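Local coordinates for protein pyrrolidone-carboxylate peptidase (Deinococcus radiodurans, PDB 5Z40) that probably removes N-terminal pyroglutamyl (5-oxoproline) residues from peptides as a tetrameric thiol protease of the C15 family, at residues L5-E10 / A52-L57; P63-L68 / A162-F167; T69-G74 / V170-A175. All coordinates share one frame; numbering follows the deposited sequence.

Overall arrangement
From the N terminus, strand 3-9 enters the sheet between strands 37-43 and 65-71, and contact 1 closes a loop of 41 residues when helix 47-61 comes back to lie over it. The chain then enters strand 65-71, so contact 1 is complete before contacts 2 and 3 open. Those two share that strand: contact 2 pairs its start with 162-167, contact 3 its end with 170-175, and because their segments alternate along the chain, the two loops cross rather than nest. Both loops contain Glu81 and Cys144, while His169 sits between the second segments. Together the contacts tie a covering helix, three neighbouring parallel strands and the chain leading into helix 174-178.

Contact 1: L5-E10 / A52-L57; sequences LLTGFE and AALTRL
No ring or other flat group takes part where Leu5 and Thr7 meet Leu54 and Leu57, so there is no face or edge to fill; the surfaces are branched aliphatic ends. Leu5 makes the largest share of the contact, followed by Leu57. With its CG anti to the backbone N (chi1 174°), Leu5 raises both methyl groups toward the helix. CD2 reaches between two helix residues one turn apart, lying 4.0 Å from CB of Leu57 and 4.1 Å from CD1 of Leu54. The other branch, Leu5 CD1, meets Leu57 CD2 at 4.2 Å, and the side chains of Leu5 and Leu57 cross at about a right angle. Leu54 starts out along the flank of its helix, and an extended first torsion (chi1 -176°) carries its CD1 down to the strand.

Helix 47-61 follows strand 37-43 and leads into strand 65-71, making a beta-alpha-beta crossover that passes over strand 3-9, the strand lying between those two in the sheet. The short segments run antiparallel, at 166° with axes 11.0 Å apart, as expected of a helix layered on the parallel part of the sheet.

Further along the strand, Thr7 offers its methyl to the same two leucines: CG2 stands 4.5 Å from Leu54 CD1 and 4.4 Å from Leu57 CD1, a looser touch. Beyond the two segments, Leu54 also packs on Leu68 and on Val147 of helix 143-157, while Leu57 leans on Ala41. The carbonyl oxygen of Thr7 takes a hydrogen bond from the hydroxyl of Thr69 in the adjoining strand.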
# COMPACT_ATOMS: atom_id res chain seq x y z
N LEU A 5 -10.68 21.64 -24.64
CA LEU A 5 -11.31 21.99 -23.38
C LEU A 5 -10.58 21.24 -22.26
O LEU A 5 -10.46 20.01 -22.31
CB LEU A 5 -12.80 21.65 -23.40
CG LEU A 5 -13.57 21.84 -22.09
CD1 LEU A 5 -13.63 23.34 -21.73
CD2 LEU A 5 -14.99 21.25 -22.16
N LEU A 6 -10.09 21.99 -21.29
CA LEU A 6 -9.38 21.46 -20.14
C LEU A 6 -10.16 21.84 -18.89
O LEU A 6 -10.42 23.01 -18.65
CB LEU A 6 -7.95 22.01 -20.09
CG LEU A 6 -7.12 21.70 -18.83
CD1 LEU A 6 -6.85 20.21 -18.84
CD2 LEU A 6 -5.80 22.44 -18.92
N THR A 7 -10.55 20.84 -18.10
CA THR A 7 -11.26 21.13 -16.87
C THR A 7 -10.48 20.61 -15.67
O THR A 7 -9.71 19.65 -15.76
CB THR A 7 -12.67 20.53 -16.87
OG1 THR A 7 -12.58 19.10 -16.93
CG2 THR A 7 -13.47 21.04 -18.06
N GLY A 8 -10.67 21.31 -14.56
CA GLY A 8 -10.25 20.84 -13.26
C GLY A 8 -11.40 21.01 -12.28
O GLY A 8 -12.47 21.52 -12.63
N PHE A 9 -11.16 20.58 -11.05
CA PHE A 9 -12.17 20.62 -10.00
C PHE A 9 -11.72 21.50 -8.84
O PHE A 9 -10.53 21.59 -8.55
CB PHE A 9 -12.46 19.23 -9.45
CG PHE A 9 -13.44 18.43 -10.27
CD1 PHE A 9 -14.80 18.68 -10.18
CD2 PHE A 9 -12.98 17.39 -11.08
CE1 PHE A 9 -15.69 17.93 -10.92
CE2 PHE A 9 -13.86 16.63 -11.81
CZ PHE A 9 -15.22 16.89 -11.73
N GLU A 10 -12.70 22.09 -8.15
CA GLU A 10 -12.45 22.80 -6.90
C GLU A 10 -12.00 21.87 -5.77
O GLU A 10 -12.12 20.64 -5.87
CB GLU A 10 -13.72 23.54 -6.48
CG GLU A 10 -14.23 24.48 -7.51
CD GLU A 10 -15.40 25.29 -6.98
OE1 GLU A 10 -16.18 24.75 -6.15
OE2 GLU A 10 -15.51 26.48 -7.35
N ALA A 52 -24.21 20.24 -15.55
CA ALA A 52 -24.77 21.43 -16.18
C ALA A 52 -23.68 22.33 -16.72
O ALA A 52 -23.77 22.82 -17.85
CB ALA A 52 -25.63 22.18 -15.16
N ALA A 53 -22.62 22.56 -15.93
CA ALA A 53 -21.55 23.45 -16.38
C ALA A 53 -20.76 22.82 -17.53
O ALA A 53 -20.32 23.54 -18.44
CB ALA A 53 -20.62 23.78 -15.21
N LEU A 54 -20.59 21.49 -17.50
CA LEU A 54 -19.83 20.82 -18.55
C LEU A 54 -20.62 20.77 -19.85
O LEU A 54 -20.05 20.95 -20.94
CB LEU A 54 -19.47 19.42 -18.08
CG LEU A 54 -18.59 18.54 -18.98
CD1 LEU A 54 -17.36 19.34 -19.40
CD2 LEU A 54 -18.16 17.28 -18.21
N THR A 55 -21.94 20.58 -19.76
CA THR A 55 -22.79 20.63 -20.95
C THR A 55 -22.70 21.99 -21.62
O THR A 55 -22.59 22.08 -22.85
CB THR A 55 -24.24 20.34 -20.57
OG1 THR A 55 -24.38 18.96 -20.23
CG2 THR A 55 -25.18 20.66 -21.74
N ARG A 56 -22.77 23.06 -20.82
CA ARG A 56 -22.63 24.40 -21.38
C ARG A 56 -21.27 24.58 -22.05
O ARG A 56 -21.18 25.15 -23.15
CB ARG A 56 -22.84 25.45 -20.29
CG ARG A 56 -22.49 26.84 -20.77
CD ARG A 56 -22.56 27.88 -19.67
NE ARG A 56 -23.91 28.02 -19.14
CZ ARG A 56 -24.25 28.87 -18.17
NH1 ARG A 56 -23.34 29.67 -17.63
NH2 ARG A 56 -25.51 28.92 -17.75
N LEU A 57 -20.20 24.12 -21.39
CA LEU A 57 -18.87 24.24 -21.97
C LEU A 57 -18.77 23.47 -23.27
O LEU A 57 -18.27 23.98 -24.28
CB LEU A 57 -17.82 23.75 -20.98
CG LEU A 57 -17.53 24.60 -19.75
CD1 LEU A 57 -16.86 23.75 -18.70
CD2 LEU A 57 -16.64 25.77 -20.14

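Contact 2: P63-L68 / A162-F167; sequences PGAVLL and AVPCGF
Three backbone hydrogen bonds join Val66 and Leu68 to Pro164 and Gly166 in a parallel ladder whose strand segments diverge by only 10°. Val66 N donates to Pro164 O (2.8 Å) from almost straight beyond the carbonyl, and Val66 O receives Gly166 N at 3.2 Å, the donor tilted 24° from the carbonyl plane. Leu68 N completes the run on Gly166 O at 3.0 Å.

Weaker CA-H...O contacts fill the intervals. Cys165 CA adds to the grip on Val66 O, and Phe167 CA approaches Leu68 O at 3.2 Å.

Apolar side chains meet mainly on the face that bears Val66, Leu68, Cys165 and Phe167. The sulfur of Cys165 lies 3.9 Å from Val66 CB and also touches its CG1 branch. Before the first rung, Val163 CG1 meets Val66 CG2 and also lies 3.5 Å from the carbonyl oxygen of Gly64.

With CG anti to the backbone N (chi1 -156°), the Phe167 ring crosses Leu68 at about a right angle and brings CD2 to 3.5 Å from Leu68 CB. Leu68 O sits over one ring face, 3.6 Å above its plane and offset toward the rim. The ring also touches Cys144 and meets the ring of His169. With the ring cut back to an alanine, a gap beside Leu68 would probably open and the imidazole of His169 would be freer to turn.

These are neighbouring central strands of an alpha/beta sheet, and the face bearing Cys165 and Phe167, on which helix 143-157 packs, borders the Cys-His-Glu triad that Cys144, His169 and Glu81 probably form, as in other C15 peptidases.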
# COMPACT_ATOMS: atom_id res chain seq x y z
N PRO A 63 -15.46 22.08 -28.46
CA PRO A 63 -14.03 21.74 -28.49
C PRO A 63 -13.73 20.62 -29.48
O PRO A 63 -14.57 19.75 -29.75
CB PRO A 63 -13.73 21.33 -27.05
CG PRO A 63 -15.03 20.78 -26.54
CD PRO A 63 -16.14 21.51 -27.28
N GLY A 64 -12.51 20.65 -30.02
CA GLY A 64 -12.00 19.55 -30.82
C GLY A 64 -11.49 18.38 -30.01
O GLY A 64 -11.31 17.28 -30.56
N ALA A 65 -11.27 18.59 -28.72
CA ALA A 65 -10.82 17.55 -27.80
C ALA A 65 -11.16 18.02 -26.40
O ALA A 65 -11.23 19.22 -26.14
CB ALA A 65 -9.32 17.27 -27.95
N VAL A 66 -11.38 17.05 -25.50
CA VAL A 66 -11.81 17.34 -24.13
C VAL A 66 -10.88 16.59 -23.19
O VAL A 66 -10.77 15.36 -23.27
CB VAL A 66 -13.27 16.93 -23.89
CG1 VAL A 66 -13.70 17.26 -22.46
CG2 VAL A 66 -14.19 17.62 -24.90
N LEU A 67 -10.18 17.33 -22.33
CA LEU A 67 -9.33 16.74 -21.30
C LEU A 67 -9.86 17.16 -19.93
O LEU A 67 -9.65 18.30 -19.50
CB LEU A 67 -7.87 17.16 -21.51
CG LEU A 67 -6.85 16.60 -20.49
CD1 LEU A 67 -6.79 15.10 -20.53
CD2 LEU A 67 -5.48 17.20 -20.89
N LEU A 68 -10.53 16.22 -19.26
CA LEU A 68 -11.06 16.43 -17.92
C LEU A 68 -10.00 15.98 -16.92
O LEU A 68 -9.39 14.93 -17.10
CB LEU A 68 -12.34 15.59 -17.74
CG LEU A 68 -13.41 15.69 -18.84
CD1 LEU A 68 -14.47 14.65 -18.55
CD2 LEU A 68 -14.06 17.07 -18.94
N ALA A 162 -16.56 11.32 -32.24
CA ALA A 162 -15.20 11.38 -32.74
C ALA A 162 -14.33 12.39 -32.00
O ALA A 162 -13.11 12.38 -32.19
CB ALA A 162 -15.19 11.71 -34.24
N VAL A 163 -14.91 13.26 -31.18
CA VAL A 163 -14.11 14.22 -30.42
C VAL A 163 -13.36 13.47 -29.33
O VAL A 163 -14.00 12.89 -28.43
CB VAL A 163 -14.99 15.34 -29.83
CG1 VAL A 163 -14.18 16.25 -28.88
CG2 VAL A 163 -15.66 16.15 -30.94
N PRO A 164 -12.03 13.41 -29.37
CA PRO A 164 -11.30 12.70 -28.32
C PRO A 164 -11.57 13.32 -26.96
O PRO A 164 -11.44 14.54 -26.78
CB PRO A 164 -9.83 12.85 -28.72
CG PRO A 164 -9.88 13.11 -30.20
CD PRO A 164 -11.11 13.95 -30.40
N CYS A 165 -11.94 12.46 -26.00
CA CYS A 165 -12.41 12.91 -24.69
C CYS A 165 -12.02 11.87 -23.65
O CYS A 165 -12.22 10.67 -23.85
CB CYS A 165 -13.94 13.10 -24.72
SG CYS A 165 -14.71 13.44 -23.12
N GLY A 166 -11.44 12.33 -22.54
CA GLY A 166 -11.06 11.41 -21.49
C GLY A 166 -10.76 12.13 -20.19
O GLY A 166 -11.02 13.34 -20.04
N PHE A 167 -10.19 11.37 -19.25
CA PHE A 167 -9.98 11.85 -17.90
C PHE A 167 -8.54 11.59 -17.49
O PHE A 167 -7.99 10.52 -17.75
CB PHE A 167 -10.93 11.20 -16.86
CG PHE A 167 -11.11 12.05 -15.63
CD1 PHE A 167 -10.16 12.04 -14.61
CD2 PHE A 167 -12.20 12.91 -15.54
CE1 PHE A 167 -10.31 12.89 -13.50
CE2 PHE A 167 -12.36 13.75 -14.44
CZ PHE A 167 -11.41 13.73 -13.41

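Contact 3: T69-G74 / V170-A175; sequences TGLAAG and VPANAA
Backbone hydrogen bonds on either side of Leu71 hold Val170 in a parallel bridge. Val170 N donates to Gly70 O at 2.7 Å, its nitrogen nearly in line with the C=O bond. Val170 O in turn accepts Ala72 N at 2.9 Å; the N-H points almost straight at the oxygen (175°), although the donor is tilted 26° out of the carbonyl plane. The same oxygen receives a CA-H...O contact from Leu71 CA at 3.5 Å.

Past the bridge the direct backbone bonds give way to a water-mediated link. The water accepts from Gly74 N and from Ala172 N, each at 3.0 Å, and so serves two backbone donors that do not meet directly. Gly74 adopts backbone angles at which a side chain would jam against the preceding carbonyl oxygen.

Packing is modest. Leu71 sends CD1 across to the backbone of the other chain segment, 3.6 Å from Ala172 N, with Ala172 CB more distant at 4.5 Å. On Val170, one methyl, CG2, is wedged between the residue's own backbone N and carbonyl carbon, and from there it lies 3.4 Å from Gly70 O. The Val170 side chain also packs on Ile195 of helix 192-209.

Asn173 then opens helix 174-178 as its N-cap, with OD1 accepting from Val176 N, while ND2 is held by Asp17 and Gln192.

Since every hydrogen bond across this contact uses main-chain atoms or water, its register depends on backbone geometry rather than on side-chain chemistry. The bonds hold the chain just after His169, which is probably catalytic, as in related peptidases, and Ala72 lies against the His169 side chain, consistent with a part in placing it.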
# COMPACT_ATOMS: atom_id res chain seq x y z
N THR A 69 -9.75 16.77 -15.87
CA THR A 69 -8.74 16.40 -14.89
C THR A 69 -9.32 16.46 -13.48
O THR A 69 -10.31 17.15 -13.21
CB THR A 69 -7.47 17.28 -14.97
OG1 THR A 69 -7.76 18.61 -14.51
CG2 THR A 69 -6.96 17.33 -16.42
N GLY A 70 -8.68 15.71 -12.58
CA GLY A 70 -9.11 15.67 -11.20
C GLY A 70 -8.04 15.08 -10.33
O GLY A 70 -7.07 14.46 -10.80
N LEU A 71 -8.23 15.25 -9.03
CA LEU A 71 -7.34 14.73 -8.01
C LEU A 71 -7.70 13.29 -7.69
O LEU A 71 -8.88 12.96 -7.53
CB LEU A 71 -7.43 15.59 -6.75
CG LEU A 71 -6.84 15.10 -5.43
CD1 LEU A 71 -5.33 14.97 -5.57
CD2 LEU A 71 -7.17 16.11 -4.33
N ALA A 72 -6.68 12.43 -7.60
CA ALA A 72 -6.82 11.08 -7.08
C ALA A 72 -5.83 10.97 -5.93
O ALA A 72 -4.77 10.36 -6.09
CB ALA A 72 -6.56 10.02 -8.15
N ALA A 73 -6.16 11.56 -4.79
CA ALA A 73 -5.26 11.55 -3.65
C ALA A 73 -4.94 10.12 -3.25
O ALA A 73 -5.85 9.34 -2.93
CB ALA A 73 -5.87 12.31 -2.48
N GLY A 74 -3.66 9.77 -3.29
CA GLY A 74 -3.21 8.42 -3.00
C GLY A 74 -2.48 7.77 -4.16
O GLY A 74 -1.63 6.91 -3.94
N VAL A 170 -4.73 13.16 -11.30
CA VAL A 170 -3.40 13.59 -10.90
C VAL A 170 -3.20 13.26 -9.42
O VAL A 170 -4.15 13.34 -8.63
CB VAL A 170 -3.19 15.10 -11.16
CG1 VAL A 170 -3.42 15.42 -12.64
CG2 VAL A 170 -4.09 15.96 -10.26
N PRO A 171 -1.97 12.96 -9.00
CA PRO A 171 -1.68 12.81 -7.57
C PRO A 171 -1.93 14.09 -6.77
O PRO A 171 -2.09 15.20 -7.29
CB PRO A 171 -0.18 12.47 -7.55
CG PRO A 171 0.09 11.83 -8.90
CD PRO A 171 -0.85 12.54 -9.87
N ALA A 172 -1.91 13.90 -5.45
CA ALA A 172 -1.81 15.04 -4.53
C ALA A 172 -0.62 15.92 -4.90
O ALA A 172 0.41 15.44 -5.36
CB ALA A 172 -1.63 14.52 -3.10
N ASN A 173 -0.76 17.24 -4.70
CA ASN A 173 0.41 18.10 -4.74
C ASN A 173 0.94 18.22 -3.31
O ASN A 173 0.49 17.50 -2.41
CB ASN A 173 0.10 19.46 -5.38
CG ASN A 173 -1.01 20.22 -4.66
OD1 ASN A 173 -1.43 19.84 -3.56
ND2 ASN A 173 -1.50 21.27 -5.29
N ALA A 174 1.90 19.13 -3.09
CA ALA A 174 2.48 19.29 -1.75
C ALA A 174 1.43 19.75 -0.76
O ALA A 174 1.37 19.27 0.38
CB ALA A 174 3.65 20.26 -1.79
N ALA A 175 0.56 20.68 -1.17
CA ALA A 175 -0.43 21.23 -0.25
C ALA A 175 -1.38 20.16 0.23
O ALA A 175 -1.71 20.10 1.43
CB ALA A 175 -1.20 22.36 -0.94
O HOH W 1 -1.28 11.22 -4.36